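Local coordinates for protein taurine:2-oxoglutarate aminotransferase (Bifidobacterium kashiwanohense PV20-2, PDB 6JIX) that probably transfers the amino group of taurine to 2-oxoglutarate, with pyridoxal 5'-phosphate as its cofactor, at residues R93-L98 and V110-G115; V213-M218 and L248-E253; D275-A280 and G292-K297. All coordinates share one frame; numbering follows the deposited sequence.

Contact 1. Residues R93-L98 and V110-G115; sequences RLAKML and VFFTNG
Phe112 points its ring from strand 107-113 against the side of helix 89-102, where Leu94, Ala95 and Leu98 receive it. The far end of the ring does the touching: CZ lies 3.8 Å from Leu94 CG, while CE1 comes 4.0 Å from Leu98 CD1, both at an oblique approach. Ala95 sits at the ring's edge, its backbone N near the ring plane and its CB 4.1 Å from Phe112 CE2. Phe112 CG stands anti to its own carbonyl carbon (chi1 -74°), which sends the ring outward to the helix. Val110, two residues earlier on the same side of the strand, puts CG1 over one ring face, near the rim, and CG2 4.0 Å from Leu98 CB.

In the next shell, Phe279 of strand 276-279 touches Leu98, Val110 and Phe112, and Leu290 lies against Leu94 and Phe112. Val19 of the second subunit packs on Ala95, and Ser315 bonds the Phe112 carbonyl.

All five touching residues are buried, and between these two segments the contact is apolar, without a hydrogen bond; it lays the helix on the outermost strand of the large sheet within this chain, just before the turn at Gly115 that reaches the cofactor.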
loop_
_atom_site.group_PDB
_atom_site.type_symbol
_atom_site.label_atom_id
_atom_site.label_comp_id
_atom_site.label_asym_id
_atom_site.label_seq_id
_atom_site.Cartn_x
_atom_site.Cartn_y
_atom_site.Cartn_z
ATOM N N ARG A 93 -4.443 -2.194 20.662
ATOM C CA ARG A 93 -3.625 -1.319 21.473
ATOM C C ARG A 93 -3.113 -0.143 20.660
ATOM O O ARG A 93 -2.972 0.965 21.191
ATOM C CB ARG A 93 -2.464 -2.113 22.076
ATOM C CG ARG A 93 -2.035 -1.630 23.437
ATOM C CD ARG A 93 -0.582 -1.968 23.688
ATOM N NE ARG A 93 -0.452 -3.324 24.204
ATOM C CZ ARG A 93 -0.982 -3.723 25.355
ATOM N NH1 ARG A 93 -1.669 -2.865 26.106
ATOM N NH2 ARG A 93 -0.823 -4.977 25.754
ATOM N N LEU A 94 -2.825 -0.356 19.380
ATOM C CA LEU A 94 -2.245 0.742 18.621
ATOM C C LEU A 94 -3.298 1.785 18.269
ATOM O O LEU A 94 -3.015 2.990 18.306
ATOM C CB LEU A 94 -1.551 0.218 17.364
ATOM C CG LEU A 94 -0.721 1.308 16.691
ATOM C CD1 LEU A 94 0.113 2.072 17.727
ATOM C CD2 LEU A 94 0.142 0.702 15.605
ATOM N N ALA A 95 -4.516 1.343 17.939
ATOM C CA ALA A 95 -5.590 2.284 17.648
ATOM C C ALA A 95 -5.886 3.174 18.854
ATOM O O ALA A 95 -6.001 4.397 18.722
ATOM C CB ALA A 95 -6.839 1.535 17.212
ATOM N N LYS A 96 -5.993 2.586 20.050
ATOM C CA LYS A 96 -6.242 3.408 21.231
ATOM C C LYS A 96 -5.076 4.351 21.502
ATOM O O LYS A 96 -5.282 5.546 21.738
ATOM C CB LYS A 96 -6.528 2.541 22.456
ATOM C CG LYS A 96 -7.430 3.258 23.466
ATOM C CD LYS A 96 -6.887 3.188 24.885
ATOM C CE LYS A 96 -7.853 3.855 25.845
ATOM N NZ LYS A 96 -7.130 4.737 26.792
ATOM N N MET A 97 -3.840 3.835 21.471
ATOM C CA MET A 97 -2.683 4.691 21.729
ATOM C C MET A 97 -2.645 5.861 20.761
ATOM O O MET A 97 -2.309 6.988 21.146
ATOM C CB MET A 97 -1.389 3.904 21.621
ATOM C CG MET A 97 -1.155 2.923 22.732
ATOM S SD MET A 97 0.172 1.807 22.269
ATOM C CE MET A 97 1.505 2.975 22.107
ATOM N N LEU A 98 -2.961 5.608 19.491
ATOM C CA LEU A 98 -2.906 6.668 18.495
ATOM C C LEU A 98 -3.994 7.701 18.745
ATOM O O LEU A 98 -3.718 8.905 18.769
ATOM C CB LEU A 98 -3.034 6.080 17.098
ATOM C CG LEU A 98 -1.818 5.329 16.595
ATOM C CD1 LEU A 98 -2.000 5.051 15.120
ATOM C CD2 LEU A 98 -0.578 6.147 16.870
ATOM N N VAL A 110 -9.077 4.536 14.208
ATOM C CA VAL A 110 -7.941 4.547 13.295
ATOM C C VAL A 110 -8.179 3.516 12.189
ATOM O O VAL A 110 -8.556 2.366 12.464
ATOM C CB VAL A 110 -6.623 4.266 14.036
ATOM C CG1 VAL A 110 -5.496 4.079 13.045
ATOM C CG2 VAL A 110 -6.330 5.397 14.994
ATOM N N PHE A 111 -7.967 3.924 10.941
ATOM C CA PHE A 111 -8.076 3.022 9.799
ATOM C C PHE A 111 -6.669 2.696 9.309
ATOM O O PHE A 111 -6.013 3.544 8.691
ATOM C CB PHE A 111 -8.910 3.636 8.677
ATOM C CG PHE A 111 -9.098 2.709 7.518
ATOM C CD1 PHE A 111 -9.922 1.597 7.634
ATOM C CD2 PHE A 111 -8.407 2.907 6.340
ATOM C CE1 PHE A 111 -10.090 0.725 6.585
ATOM C CE2 PHE A 111 -8.567 2.040 5.290
ATOM C CZ PHE A 111 -9.416 0.937 5.419
ATOM N N PHE A 112 -6.213 1.470 9.567
ATOM C CA PHE A 112 -4.834 1.115 9.270
ATOM C C PHE A 112 -4.673 0.734 7.801
ATOM O O PHE A 112 -5.494 0.008 7.228
ATOM C CB PHE A 112 -4.370 -0.032 10.171
ATOM C CG PHE A 112 -4.095 0.386 11.596
ATOM C CD1 PHE A 112 -3.086 1.299 11.885
ATOM C CD2 PHE A 112 -4.847 -0.134 12.648
ATOM C CE1 PHE A 112 -2.841 1.700 13.195
ATOM C CE2 PHE A 112 -4.612 0.261 13.957
ATOM C CZ PHE A 112 -3.609 1.188 14.230
ATOM N N THR A 113 -3.579 1.205 7.209
ATOM C CA THR A 113 -3.243 0.939 5.819
ATOM C C THR A 113 -1.806 0.447 5.751
ATOM O O THR A 113 -1.193 0.164 6.779
ATOM C CB THR A 113 -3.397 2.199 4.974
ATOM O OG1 THR A 113 -2.435 3.158 5.427
ATOM C CG2 THR A 113 -4.797 2.777 5.125
ATOM N N ASN A 114 -1.265 0.320 4.554
ATOM C CA ASN A 114 0.094 -0.164 4.384
ATOM C C ASN A 114 1.132 0.940 4.318
ATOM O O ASN A 114 2.323 0.650 4.475
ATOM C CB ASN A 114 0.186 -1.029 3.132
ATOM C CG ASN A 114 -0.403 -2.387 3.358
ATOM O OD1 ASN A 114 -0.350 -2.894 4.478
ATOM N ND2 ASN A 114 -1.001 -2.978 2.320
ATOM N N GLY A 115 0.726 2.167 4.019
ATOM C CA GLY A 115 1.674 3.252 3.889
ATOM C C GLY A 115 0.956 4.574 3.804
ATOM O O GLY A 115 -0.198 4.692 4.216
#

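Contact 2. Residues V213-M218 and L248-E253; sequences VAAILM and LMICDE. With PLP (pyridoxal-5'-phosphate), chain G.
Ala215 to Met218 pair with Leu248 to Cys251 as parallel strands, their axes inclined by 25° and joined by five backbone hydrogen bonds that step from Ala214 O to Asp252 N, the straightest running from Ile250 N to Ile216 O at 2.9 Å with an N-H...O angle of 175°.

Ile250 carries most of the side-chain contact. Its CG1 is anti to the carbonyl carbon (chi1 -48°), and the two branches therefore divide their work: CD1 rests 3.6 Å from Ala215 CB, while CG2 lies 3.8 Å from Leu217 CD1. Leu248 joins them on that side, its CB 4.3 Å from Ala215 CB, and helix 116-131 lies against Ala215 and Leu248. Ile216, Met218, Met249 and Cys251 occupy the other face; there Met218 and Met249 pack on helix 234-245. Because that helix also connects the two strands in the chain, the whole is a beta-alpha-beta crossover unit.

At the C-terminal end of its strand Asp252 leaves the apolar row for the cofactor. Its OD2 is 2.7 Å from N1 of pyridoxal phosphate, and the same oxygen is hydrogen-bonded to Asn120 ND2 and His144 ND1; OD1 takes the backbone N of Val254. Both carboxylate oxygens thus have protein partners that fix the group's rotation. An aspartate beside the pyridine nitrogen is characteristic of fold type I enzymes, in which it is thought to stabilise a protonated ring nitrogen and so its electron-withdrawing character; the geometry here is consistent with that role.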
loop_
_atom_site.group_PDB
_atom_site.type_symbol
_atom_site.label_atom_id
_atom_site.label_comp_id
_atom_site.label_asym_id
_atom_site.label_seq_id
_atom_site.Cartn_x
_atom_site.Cartn_y
_atom_site.Cartn_z
ATOM N N VAL A 213 -17.349 20.768 -2.143
ATOM C CA VAL A 213 -15.991 20.450 -1.719
ATOM C C VAL A 213 -16.081 19.592 -0.473
ATOM O O VAL A 213 -16.498 20.077 0.583
ATOM C CB VAL A 213 -15.156 21.701 -1.436
ATOM C CG1 VAL A 213 -13.777 21.263 -0.928
ATOM C CG2 VAL A 213 -15.038 22.563 -2.673
ATOM N N ALA A 214 -15.688 18.317 -0.600
ATOM C CA ALA A 214 -15.751 17.401 0.534
ATOM C C ALA A 214 -14.627 17.657 1.523
ATOM O O ALA A 214 -14.834 17.575 2.740
ATOM C CB ALA A 214 -15.688 15.956 0.052
ATOM N N ALA A 215 -13.446 18.010 1.024
ATOM C CA ALA A 215 -12.281 18.096 1.888
ATOM C C ALA A 215 -11.210 18.977 1.254
ATOM O O ALA A 215 -11.043 19.016 0.030
ATOM C CB ALA A 215 -11.706 16.698 2.169
ATOM N N ILE A 216 -10.482 19.674 2.114
ATOM C CA ILE A 216 -9.216 20.275 1.753
ATOM C C ILE A 216 -8.134 19.391 2.351
ATOM O O ILE A 216 -8.132 19.129 3.563
ATOM C CB ILE A 216 -9.109 21.711 2.276
ATOM C CG1 ILE A 216 -10.052 22.630 1.503
ATOM C CG2 ILE A 216 -7.667 22.212 2.178
ATOM C CD1 ILE A 216 -9.939 24.068 1.947
ATOM N N LEU A 217 -7.222 18.917 1.508
ATOM C CA LEU A 217 -6.164 18.018 1.940
ATOM C C LEU A 217 -4.818 18.727 1.828
ATOM O O LEU A 217 -4.428 19.162 0.738
ATOM C CB LEU A 217 -6.186 16.741 1.095
ATOM C CG LEU A 217 -4.942 15.854 1.051
ATOM C CD1 LEU A 217 -4.651 15.229 2.420
ATOM C CD2 LEU A 217 -5.147 14.785 0.007
ATOM N N MET A 218 -4.113 18.859 2.952
ATOM C CA MET A 218 -2.810 19.519 2.929
ATOM C C MET A 218 -1.857 18.854 3.903
ATOM O O MET A 218 -2.266 18.399 4.972
ATOM C CB MET A 218 -2.876 21.045 3.157
ATOM C CG MET A 218 -3.949 21.576 4.017
ATOM S SD MET A 218 -4.300 23.307 3.562
ATOM C CE MET A 218 -2.704 24.114 3.605
ATOM N N LEU A 248 -14.371 19.083 5.244
ATOM C CA LEU A 248 -13.456 18.428 6.168
ATOM C C LEU A 248 -12.028 18.856 5.870
ATOM O O LEU A 248 -11.636 19.016 4.709
ATOM C CB LEU A 248 -13.570 16.902 6.073
ATOM C CG LEU A 248 -14.966 16.311 6.278
ATOM C CD1 LEU A 248 -14.968 14.834 5.990
ATOM C CD2 LEU A 248 -15.423 16.569 7.681
ATOM N N MET A 249 -11.246 19.046 6.922
ATOM C CA MET A 249 -9.827 19.327 6.784
ATOM C C MET A 249 -9.058 18.047 7.054
ATOM O O MET A 249 -9.285 17.386 8.073
ATOM C CB MET A 249 -9.376 20.415 7.746
ATOM C CG MET A 249 -7.957 20.837 7.564
ATOM S SD MET A 249 -7.545 22.116 8.777
ATOM C CE MET A 249 -6.047 22.789 8.058
ATOM N N ILE A 250 -8.218 17.658 6.105
ATOM C CA ILE A 250 -7.389 16.471 6.236
ATOM C C ILE A 250 -5.945 16.921 6.213
ATOM O O ILE A 250 -5.462 17.398 5.180
ATOM C CB ILE A 250 -7.649 15.455 5.112
ATOM C CG1 ILE A 250 -9.155 15.211 4.927
ATOM C CG2 ILE A 250 -6.879 14.174 5.375
ATOM C CD1 ILE A 250 -9.483 14.329 3.744
ATOM N N CYS A 251 -5.240 16.717 7.318
ATOM C CA CYS A 251 -3.812 16.992 7.351
ATOM C C CYS A 251 -3.046 15.709 7.066
ATOM O O CYS A 251 -3.376 14.643 7.596
ATOM C CB CYS A 251 -3.376 17.560 8.702
ATOM S SG CYS A 251 -4.001 19.186 9.047
ATOM N N ASP A 252 -2.030 15.819 6.214
ATOM C CA ASP A 252 -1.152 14.703 5.884
ATOM C C ASP A 252 0.058 14.755 6.823
ATOM O O ASP A 252 0.910 15.640 6.706
ATOM C CB ASP A 252 -0.761 14.782 4.406
ATOM C CG ASP A 252 0.116 13.624 3.956
ATOM O OD1 ASP A 252 0.828 13.047 4.807
ATOM O OD2 ASP A 252 0.107 13.306 2.742
ATOM N N GLU A 253 0.134 13.804 7.756
ATOM C CA GLU A 253 1.245 13.701 8.693
ATOM C C GLU A 253 2.232 12.618 8.290
ATOM O O GLU A 253 3.069 12.220 9.106
ATOM C CB GLU A 253 0.740 13.407 10.111
ATOM C CG GLU A 253 -0.132 14.474 10.727
ATOM C CD GLU A 253 0.678 15.574 11.360
ATOM O OE1 GLU A 253 1.724 15.253 11.961
ATOM O OE2 GLU A 253 0.279 16.757 11.250
HETATM N N1 PLP G . 2.445 12.076 2.051
HETATM C C2 PLP G . 3.616 12.672 2.292
HETATM C C2A PLP G . 3.673 13.999 3.027
HETATM C C3 PLP G . 4.828 12.076 1.862
HETATM O O3 PLP G . 6.054 12.671 2.093
HETATM C C4 PLP G . 4.804 10.869 1.201
HETATM C C4A PLP G . 6.154 10.242 0.746
HETATM O O4A PLP G . 7.128 10.959 0.518
HETATM C C5 PLP G . 3.528 10.267 0.968
HETATM C C6 PLP G . 2.357 10.894 1.415
HETATM C C5A PLP G . 3.452 8.886 0.220
HETATM O O4P PLP G . 3.780 7.924 1.171
HETATM P P PLP G . 4.170 6.416 0.698
HETATM O O1P PLP G . 4.266 5.526 1.859
HETATM O O2P PLP G . 3.093 5.807 -0.109
HETATM O O3P PLP G . 5.594 6.484 -0.197
#

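Contact 3. Residues D275-A280 and G292-K297; sequences DMFTFA and GVVVSK
Phe279 lays one ring face over Gly292 and Phe277 lays one over Val294, the two aromatic packings of a beta hairpin formed by strands 276-279 and 291-296. In the first, Gly292 CA is 3.7 Å from the ring centroid and 27° off the normal, a CH-pi contact. In the second, Val294 CB stands 3.8 Å from the Phe277 centroid, with CG2 over the same face. Both rings turn back across the partner strand because each CG sits between the backbone N and the carbonyl carbon (chi1 64° at Phe279). Val294 CG2 also meets Phe279 CE1 obliquely at 3.7 Å, so one methyl touches both rings.

Further out, Tyr107 meets Phe277 edge-to-face, while Phe258 touches Phe279. Replacing Phe279 by an alanine would probably uncover the backbone of Gly292, which has no side chain to fill the gap, and remove the ring that CE1 brings against Val294 CG2.

On the other face Met276, Val293 and Val295 pack together: Met276, bent at chi3, brings SD to 4.0 Å from Val293 CG1 and lies alongside Val295. Thr278 adds a hydroxyl to that side, and its OG1 is hydrogen-bonded to Asn120 OD1, which ties the hairpin to the cofactor's surroundings. Five antiparallel backbone hydrogen bonds join the segments, among them Val294 N to Phe277 O at 2.9 Å.

At the outer end Asp275 OD2 forms a salt bridge with Arg239, and Ser296, at the N-cap of helix 297-305, bonds Ile299 N through OG. There one water links the two segments, donating to Asp275 OD1 at 2.7 Å and lying 2.8 Å from Ser296 OG.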
loop_
_atom_site.group_PDB
_atom_site.type_symbol
_atom_site.label_atom_id
_atom_site.label_comp_id
_atom_site.label_asym_id
_atom_site.label_seq_id
_atom_site.Cartn_x
_atom_site.Cartn_y
_atom_site.Cartn_z
ATOM N N ASP A 275 -10.200 17.226 10.770
ATOM C CA ASP A 275 -11.224 16.192 10.851
ATOM C C ASP A 275 -10.635 14.803 10.666
ATOM O O ASP A 275 -11.150 13.824 11.227
ATOM C CB ASP A 275 -12.307 16.460 9.821
ATOM C CG ASP A 275 -13.046 17.722 10.109
ATOM O OD1 ASP A 275 -14.049 17.639 10.862
ATOM O OD2 ASP A 275 -12.609 18.788 9.603
ATOM N N MET A 276 -9.535 14.715 9.928
ATOM C CA MET A 276 -8.829 13.475 9.684
ATOM C C MET A 276 -7.371 13.829 9.493
ATOM O O MET A 276 -7.041 14.949 9.112
ATOM C CB MET A 276 -9.361 12.757 8.440
ATOM C CG MET A 276 -10.640 11.989 8.667
ATOM S SD MET A 276 -11.192 11.143 7.185
ATOM C CE MET A 276 -11.738 12.521 6.152
ATOM N N PHE A 277 -6.490 12.900 9.818
ATOM C CA PHE A 277 -5.118 13.088 9.389
ATOM C C PHE A 277 -4.522 11.724 9.093
ATOM O O PHE A 277 -4.936 10.703 9.660
ATOM C CB PHE A 277 -4.274 13.882 10.403
ATOM C CG PHE A 277 -4.155 13.243 11.755
ATOM C CD1 PHE A 277 -5.146 13.409 12.704
ATOM C CD2 PHE A 277 -3.020 12.505 12.094
ATOM C CE1 PHE A 277 -5.028 12.818 13.962
ATOM C CE2 PHE A 277 -2.892 11.909 13.343
ATOM C CZ PHE A 277 -3.897 12.065 14.281
ATOM N N THR A 278 -3.560 11.723 8.179
ATOM C CA THR A 278 -2.977 10.511 7.645
ATOM C C THR A 278 -1.513 10.435 8.061
ATOM O O THR A 278 -0.842 11.455 8.266
ATOM C CB THR A 278 -3.097 10.485 6.136
ATOM O OG1 THR A 278 -2.470 11.661 5.617
ATOM C CG2 THR A 278 -4.575 10.457 5.698
ATOM N N PHE A 279 -1.030 9.204 8.177
ATOM C CA PHE A 279 0.289 8.928 8.715
ATOM C C PHE A 279 0.792 7.654 8.064
ATOM O O PHE A 279 0.006 6.853 7.554
ATOM C CB PHE A 279 0.273 8.774 10.247
ATOM C CG PHE A 279 -0.547 7.593 10.731
ATOM C CD1 PHE A 279 -1.892 7.725 11.070
ATOM C CD2 PHE A 279 0.031 6.349 10.826
ATOM C CE1 PHE A 279 -2.628 6.626 11.500
ATOM C CE2 PHE A 279 -0.701 5.255 11.248
ATOM C CZ PHE A 279 -2.028 5.397 11.587
ATOM N N ALA A 280 2.118 7.528 8.019
ATOM C CA ALA A 280 2.803 6.268 7.775
ATOM C C ALA A 280 4.136 6.206 8.509
ATOM O O ALA A 280 4.262 5.557 9.550
ATOM C CB ALA A 280 3.049 6.074 6.268
ATOM N N GLY A 292 -2.104 4.915 8.065
ATOM C CA GLY A 292 -3.462 4.942 8.573
ATOM C C GLY A 292 -4.121 6.298 8.436
ATOM O O GLY A 292 -3.528 7.274 7.947
ATOM N N VAL A 293 -5.389 6.322 8.856
ATOM C CA VAL A 293 -6.214 7.521 8.937
ATOM C C VAL A 293 -6.786 7.568 10.343
ATOM O O VAL A 293 -7.423 6.605 10.785
ATOM C CB VAL A 293 -7.359 7.529 7.904
ATOM C CG1 VAL A 293 -7.974 8.909 7.818
ATOM C CG2 VAL A 293 -6.877 7.057 6.542
ATOM N N VAL A 294 -6.552 8.661 11.043
ATOM C CA VAL A 294 -7.215 8.923 12.313
ATOM C C VAL A 294 -8.444 9.776 12.031
ATOM O O VAL A 294 -8.349 10.829 11.378
ATOM C CB VAL A 294 -6.271 9.634 13.290
ATOM C CG1 VAL A 294 -6.909 9.695 14.655
ATOM C CG2 VAL A 294 -4.919 8.940 13.300
ATOM N N VAL A 295 -9.600 9.322 12.497
ATOM C CA VAL A 295 -10.845 9.986 12.156
ATOM C C VAL A 295 -11.494 10.505 13.430
ATOM O O VAL A 295 -11.371 9.916 14.504
ATOM C CB VAL A 295 -11.800 9.058 11.359
ATOM C CG1 VAL A 295 -11.068 8.421 10.185
ATOM C CG2 VAL A 295 -12.399 7.986 12.248
ATOM N N SER A 296 -12.189 11.627 13.292
ATOM C CA SER A 296 -12.925 12.279 14.362
ATOM C C SER A 296 -14.089 11.411 14.858
ATOM O O SER A 296 -14.508 10.437 14.214
ATOM C CB SER A 296 -13.476 13.596 13.848
ATOM O OG SER A 296 -14.445 13.303 12.852
ATOM N N LYS A 297 -14.626 11.779 16.028
ATOM C CA LYS A 297 -15.836 11.120 16.518
ATOM C C LYS A 297 -16.986 11.269 15.530
ATOM O O LYS A 297 -17.707 10.306 15.262
ATOM C CB LYS A 297 -16.247 11.689 17.874
ATOM C CG LYS A 297 -15.591 11.032 19.086
ATOM C CD LYS A 297 -15.730 11.897 20.355
ATOM C CE LYS A 297 -14.537 11.721 21.300
ATOM N NZ LYS A 297 -14.421 10.349 21.901
HETATM O O HOH W 1 -15.427 15.918 12.356
#

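How the contacts relate
Along the chain the contacts follow in series, 1, 2, 3, but in space contact 3 lies between the others: its centre is about 9 Å from that of contact 1 and about 10 Å from that of contact 2, while the centres of contacts 1 and 2 are about 19 Å apart. All three reach one seven-stranded mixed sheet, in which strands 107-113, 291-296, 276-279, 248-252 and 213-219 are successive neighbours. Probable backbone hydrogen bonds knit them, Phe111 N to Val293 O and Thr278 N to Cys251 O. Gly115 of contact 1 and Asp252 of contact 2 both belong to the cofactor pocket, and Lys281 follows directly after 275-280, so the sheet brings residues of the pyridoxal phosphate pocket together from separate parts of the sequence.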